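Local coordinates for protein putative fructosamine-3-kinase (Thermobifida fusca YX, PDB 3F7W) that probably acts as a small-molecule kinase of the fructosamine kinase family, phosphorylating an amine-linked sugar or a related substrate that has not been established, at residues A[103-106]-A[107-111]; A[238-241]-A[242-245]; A[245-248]-A[249-253]. All coordinates share one frame; numbering follows the deposited sequence.

Interaction 1 of 3, residues A[103-106]-A[107-111]; sequences ERFG and HQLAA
F105 and L109 meet one turn apart on helix 99-114, in an i to i+4 contact within a kinase-like fold of the fructosamine kinase family. L109 lays its branch point over one face of the phenyl ring: CG of L109 stands 4.0 Å from the centroid of the F105 ring, 24° off the ring normal, a CH-pi contact displaced toward the rim. Both leucine methyls follow it, with CD1 of L109 3.8 Å from CZ of F105. With CG anti to the backbone N (chi1 -178°) the phenyl projects from the helix, tilted slightly toward its C-terminal end, where the L109 branch meets its face.

At the edge of the same ring sits the Q108 amide. OE1 of Q108 lies in the ring plane, 3.6 Å from CD1 of F105, and the amide is turned 75° from the ring. Its orientation is set by two backbone partners beyond the helix: OE1 accepts from A207 N and NE2 donates to G73 O. A207 and V209 of strand 206-209 also touch F105, as does V237 of helix 234-244.

Around the next side of the helix, H107 places one imidazole face against E103 O, while its NE2 is hydrogen-bonded to E243 of helix 234-244. Q108 N and A110 N make normal helical bonds to R104 O and G106 O. The bond from H107 N to E103 O is weak at 3.4 Å, whereas L109 N reaches F105 O at 2.9 Å, tying together the backbones of the pair whose side chains pack together.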
# COMPACT_ATOMS: atom_id res chain seq x y z
N GLU A 103 17.05 -3.18 10.03
CA GLU A 103 18.10 -2.64 9.16
C GLU A 103 18.04 -3.26 7.77
O GLU A 103 18.14 -2.56 6.75
CB GLU A 103 19.47 -2.90 9.77
CG GLU A 103 19.67 -2.24 11.12
CD GLU A 103 21.01 -2.61 11.73
OE1 GLU A 103 21.94 -2.91 10.95
OE2 GLU A 103 21.12 -2.61 12.99
N ARG A 104 17.80 -4.56 7.72
CA ARG A 104 17.77 -5.24 6.43
C ARG A 104 16.53 -4.79 5.63
O ARG A 104 16.62 -4.54 4.43
CB ARG A 104 17.79 -6.75 6.65
CG ARG A 104 19.14 -7.25 7.23
CD ARG A 104 19.16 -8.75 7.36
NE ARG A 104 19.20 -9.31 6.02
CZ ARG A 104 20.32 -9.52 5.32
NH1 ARG A 104 21.52 -9.24 5.85
NH2 ARG A 104 20.24 -10.01 4.09
N PHE A 105 15.42 -4.57 6.32
CA PHE A 105 14.18 -4.13 5.68
C PHE A 105 14.34 -2.73 5.08
O PHE A 105 13.83 -2.46 4.00
CB PHE A 105 13.04 -4.19 6.67
CG PHE A 105 11.71 -3.80 6.11
CD1 PHE A 105 11.28 -4.29 4.88
CD2 PHE A 105 10.90 -2.89 6.78
CE1 PHE A 105 10.02 -3.92 4.37
CE2 PHE A 105 9.68 -2.53 6.29
CZ PHE A 105 9.24 -3.04 5.06
N GLY A 106 15.08 -1.85 5.77
CA GLY A 106 15.41 -0.53 5.23
C GLY A 106 16.07 -0.61 3.87
O GLY A 106 15.69 0.08 2.94
N HIS A 107 17.05 -1.48 3.75
CA HIS A 107 17.72 -1.71 2.46
C HIS A 107 16.77 -2.27 1.39
O HIS A 107 16.83 -1.88 0.22
CB HIS A 107 18.89 -2.66 2.65
CG HIS A 107 20.03 -2.09 3.45
ND1 HIS A 107 21.03 -2.88 3.97
CD2 HIS A 107 20.35 -0.81 3.78
CE1 HIS A 107 21.91 -2.12 4.60
NE2 HIS A 107 21.52 -0.86 4.50
N GLN A 108 15.94 -3.24 1.78
CA GLN A 108 14.96 -3.83 0.89
C GLN A 108 14.03 -2.79 0.30
O GLN A 108 13.75 -2.80 -0.90
CB GLN A 108 14.12 -4.89 1.62
CG GLN A 108 14.83 -6.16 2.07
CD GLN A 108 13.89 -7.10 2.78
OE1 GLN A 108 13.55 -6.90 3.98
NE2 GLN A 108 13.37 -8.09 2.04
N LEU A 109 13.52 -1.92 1.16
CA LEU A 109 12.61 -0.86 0.70
C LEU A 109 13.27 0.15 -0.23
O LEU A 109 12.65 0.60 -1.19
CB LEU A 109 12.02 -0.10 1.91
CG LEU A 109 10.86 -0.68 2.72
CD1 LEU A 109 10.54 0.33 3.87
CD2 LEU A 109 9.63 -0.97 1.86
N ALA A 110 14.50 0.55 0.08
CA ALA A 110 15.25 1.44 -0.78
C ALA A 110 15.39 0.85 -2.19
O ALA A 110 15.19 1.55 -3.17
CB ALA A 110 16.65 1.77 -0.16
N ALA A 111 15.76 -0.43 -2.30
CA ALA A 111 15.96 -1.05 -3.62
C ALA A 111 14.62 -1.15 -4.37
O ALA A 111 14.56 -0.94 -5.58
CB ALA A 111 16.59 -2.43 -3.47

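Interaction 2 of 3, residues A[238-241]-A[242-245]; sequences RDAY and NEVA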
# COMPACT_ATOMS: atom_id res chain seq x y z
N ARG A 238 14.41 3.46 8.82
CA ARG A 238 14.67 4.73 8.10
C ARG A 238 16.14 5.05 8.00
O ARG A 238 16.58 5.52 6.97
CB ARG A 238 13.92 5.91 8.76
CG ARG A 238 12.43 5.86 8.51
CD ARG A 238 11.74 7.19 8.83
NE ARG A 238 11.88 7.53 10.25
CZ ARG A 238 11.00 8.24 10.95
NH1 ARG A 238 9.88 8.71 10.40
NH2 ARG A 238 11.24 8.48 12.21
N ASP A 239 16.91 4.82 9.07
CA ASP A 239 18.35 5.03 9.03
C ASP A 239 19.04 4.16 7.99
O ASP A 239 19.87 4.64 7.22
CB ASP A 239 18.99 4.76 10.41
CG ASP A 239 18.67 5.84 11.44
OD1 ASP A 239 18.09 6.88 11.08
OD2 ASP A 239 19.00 5.62 12.62
N ALA A 240 18.71 2.87 7.97
CA ALA A 240 19.25 1.93 6.97
C ALA A 240 18.81 2.34 5.56
O ALA A 240 19.62 2.39 4.65
CB ALA A 240 18.86 0.50 7.31
N TYR A 241 17.54 2.69 5.39
CA TYR A 241 17.05 3.25 4.11
C TYR A 241 17.87 4.44 3.62
O TYR A 241 18.33 4.50 2.47
CB TYR A 241 15.59 3.65 4.29
CG TYR A 241 14.91 4.13 3.04
CD1 TYR A 241 15.07 5.46 2.60
CD2 TYR A 241 14.10 3.28 2.30
CE1 TYR A 241 14.45 5.91 1.44
CE2 TYR A 241 13.46 3.73 1.12
CZ TYR A 241 13.64 5.05 0.72
OH TYR A 241 13.02 5.52 -0.42
N ASN A 242 18.05 5.39 4.52
CA ASN A 242 18.80 6.62 4.24
C ASN A 242 20.30 6.39 3.97
O ASN A 242 20.94 7.22 3.34
CB ASN A 242 18.57 7.66 5.36
CG ASN A 242 17.24 8.42 5.22
OD1 ASN A 242 16.82 8.73 4.10
ND2 ASN A 242 16.59 8.72 6.34
N GLU A 243 20.84 5.26 4.40
CA GLU A 243 22.24 4.94 4.10
C GLU A 243 22.41 4.74 2.62
O GLU A 243 23.42 5.15 2.07
CB GLU A 243 22.68 3.64 4.75
CG GLU A 243 22.99 3.71 6.21
CD GLU A 243 23.17 2.32 6.83
OE1 GLU A 243 23.10 1.27 6.11
OE2 GLU A 243 23.39 2.30 8.05
N VAL A 244 21.42 4.10 2.00
CA VAL A 244 21.54 3.63 0.63
C VAL A 244 20.79 4.49 -0.39
O VAL A 244 21.18 4.54 -1.55
CB VAL A 244 21.09 2.14 0.50
CG1 VAL A 244 21.92 1.24 1.43
CG2 VAL A 244 19.65 2.00 0.81
N ALA A 245 19.70 5.13 0.03
CA ALA A 245 18.94 6.04 -0.84
C ALA A 245 18.49 7.24 -0.03
O ALA A 245 17.30 7.42 0.18
CB ALA A 245 17.73 5.32 -1.46
O HOH W 1 16.87 8.21 9.38
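The Y241 ring has the backbone N of N242 at its edge, near the ring plane, with CD1 of Y241 3.5 Å from N242 N. A245 O lies oblique to the ring, 3.5 Å from CE1 of Y241. With CG anti to the backbone N (chi1 -175°) the ring projects from the helix and leans slightly toward its C-terminal end, where A245 O lies; the tyrosine OH is hydrogen-bonded to H113 and R219, and the ring of H113 meets it at about 70°.

The N242 amide is the second flat group. The side chain folds back over the preceding turn; its CB lies 3.3 Å from R238 O, to which N242 N also donates a regular helical bond. ND2 of N242 donates to a water at 3.1 Å, and that water in turn donates to OD1 of D239, a bridge between residues three apart. The other end of the amide, OD1, accepts a hydrogen bond from L247 N of the loop that follows, so both ends of the group are tethered.

E243 runs extended alongside the previous turn, its CG 3.4 Å from D239 O, and its OE1 is the partner of H107. The two bonds from E243 N, to D239 O and A240 O, are weak.

Y241 O is gripped twice: A245 N comes nearly straight on at 2.9 Å, and V244 N reaches it from above the carbonyl plane at 3.2 Å. A245 then leaves helical geometry. Bonds shifting from i+4 to bifurcated i+3 and i+4 are characteristic of a helix C-terminus, here the last turn of helix 234-244 in this kinase-like fold.

Interaction 3 of 3, residues A[245-248]-A[249-253]; sequences APLA and EGWRA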
# COMPACT_ATOMS: atom_id res chain seq x y z
N ALA A 245 19.70 5.13 0.03
CA ALA A 245 18.94 6.04 -0.84
C ALA A 245 18.49 7.24 -0.03
O ALA A 245 17.30 7.42 0.18
CB ALA A 245 17.73 5.32 -1.46
N PRO A 246 19.44 8.08 0.43
CA PRO A 246 19.10 9.19 1.31
C PRO A 246 17.93 10.02 0.80
O PRO A 246 17.91 10.42 -0.36
CB PRO A 246 20.38 10.03 1.36
CG PRO A 246 21.26 9.49 0.25
CD PRO A 246 20.89 8.06 0.15
N LEU A 247 16.97 10.28 1.68
CA LEU A 247 15.85 11.12 1.35
C LEU A 247 16.35 12.57 1.11
O LEU A 247 17.38 12.99 1.64
CB LEU A 247 14.78 11.03 2.45
CG LEU A 247 14.00 9.71 2.57
CD1 LEU A 247 13.21 9.70 3.85
CD2 LEU A 247 13.06 9.50 1.39
N ALA A 248 15.61 13.33 0.31
CA ALA A 248 15.89 14.73 0.05
C ALA A 248 15.80 15.53 1.34
O ALA A 248 15.03 15.18 2.26
CB ALA A 248 14.91 15.29 -0.98
N GLU A 249 16.61 16.58 1.42
CA GLU A 249 16.69 17.42 2.60
C GLU A 249 15.28 17.91 2.98
O GLU A 249 14.50 18.29 2.11
CB GLU A 249 17.61 18.62 2.27
CG GLU A 249 17.86 19.55 3.40
CD GLU A 249 18.84 20.67 3.05
OE1 GLU A 249 19.14 20.86 1.84
OE2 GLU A 249 19.31 21.35 3.98
N GLY A 250 14.98 17.90 4.27
CA GLY A 250 13.70 18.41 4.77
C GLY A 250 12.57 17.39 4.79
O GLY A 250 11.41 17.73 5.09
N TRP A 251 12.89 16.13 4.51
CA TRP A 251 11.89 15.07 4.50
C TRP A 251 11.08 14.95 5.80
O TRP A 251 9.88 14.70 5.74
CB TRP A 251 12.52 13.71 4.12
CG TRP A 251 13.51 13.17 5.08
CD1 TRP A 251 14.85 13.37 5.06
CD2 TRP A 251 13.26 12.31 6.20
NE1 TRP A 251 15.45 12.71 6.09
CE2 TRP A 251 14.49 12.04 6.81
CE3 TRP A 251 12.10 11.73 6.74
CZ2 TRP A 251 14.61 11.24 7.94
CZ3 TRP A 251 12.22 10.91 7.85
CH2 TRP A 251 13.47 10.69 8.45
N ARG A 252 11.71 15.13 6.96
CA ARG A 252 10.95 15.00 8.21
C ARG A 252 9.79 15.97 8.27
O ARG A 252 8.67 15.59 8.62
CB ARG A 252 11.82 15.17 9.46
CG ARG A 252 12.42 13.88 9.95
CD ARG A 252 13.25 14.10 11.23
NE ARG A 252 14.43 13.23 11.21
CZ ARG A 252 14.48 11.98 11.65
NH1 ARG A 252 13.43 11.39 12.21
NH2 ARG A 252 15.62 11.30 11.56
N ALA A 253 10.05 17.22 7.89
CA ALA A 253 9.02 18.26 7.90
C ALA A 253 7.87 17.98 6.93
O ALA A 253 6.74 18.44 7.14
CB ALA A 253 9.64 19.64 7.57
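L247 and W251 pack side chain on side chain across a type II beta turn, A248 to W251, which leads the chain from the loop after helix 234-244 into helix 251-270 of the kinase-like fold.

The apolar contact comes first. L247 crosses the indole at about a right angle and covers one face near the five-membered ring: its CD1 stands 3.8 Å from the centroid of that ring in W251, 24° off the normal, a CH-pi contact. CB of L247 adds a second touch, 3.5 Å from CD1 of W251. The tryptophan achieves this by setting CG between its own backbone N and carbonyl carbon (chi1 66°), which sends the indole toward L247. One modelled conformer of R252 lies over the opposite face, but a second conformer exists and this contact is doubtful. E220, R238 and N242 also touch the indole, while L247 reaches L223 and Y241, placing the pair among helices 219-229, 234-244 and 251-270.

Polar contacts are fewer. The turn is closed by a weak bond from W251 N to A248 O at 3.2 Å, with an N-H...O angle of 134°. R254 also donates to A248 O, through NH2, and to E249 O, through NH1. G250 takes the third position of the turn with a positive phi, a backbone conformation that glycine adopts readily. A248 O also lies in the indole plane at its edge, 3.3 Å from CD1 of W251.

In the fold
The three contacts follow one another across the helices of the kinase-like fold, interaction 2 lying between the other two. Interactions 1 and 2 lie on neighbouring helices, 99-114 and 234-244, with centres about 7 Å apart; NE2 of H107 and OE1 of E243, 3.1 Å apart, form a probable hydrogen bond between them, and A110 packs against V244. Interactions 2 and 3 share A245 and have centres about 10 Å apart. OD1 of N242 and L247 N, 2.9 Å apart, form a probable hydrogen bond that ties the helix end to the next loop, and W251 rests against N242. Interactions 1 and 3, centres about 16 Å apart, meet through A110 and A245. An unidentified bound ligand lies about 13 Å from the F105 side chain.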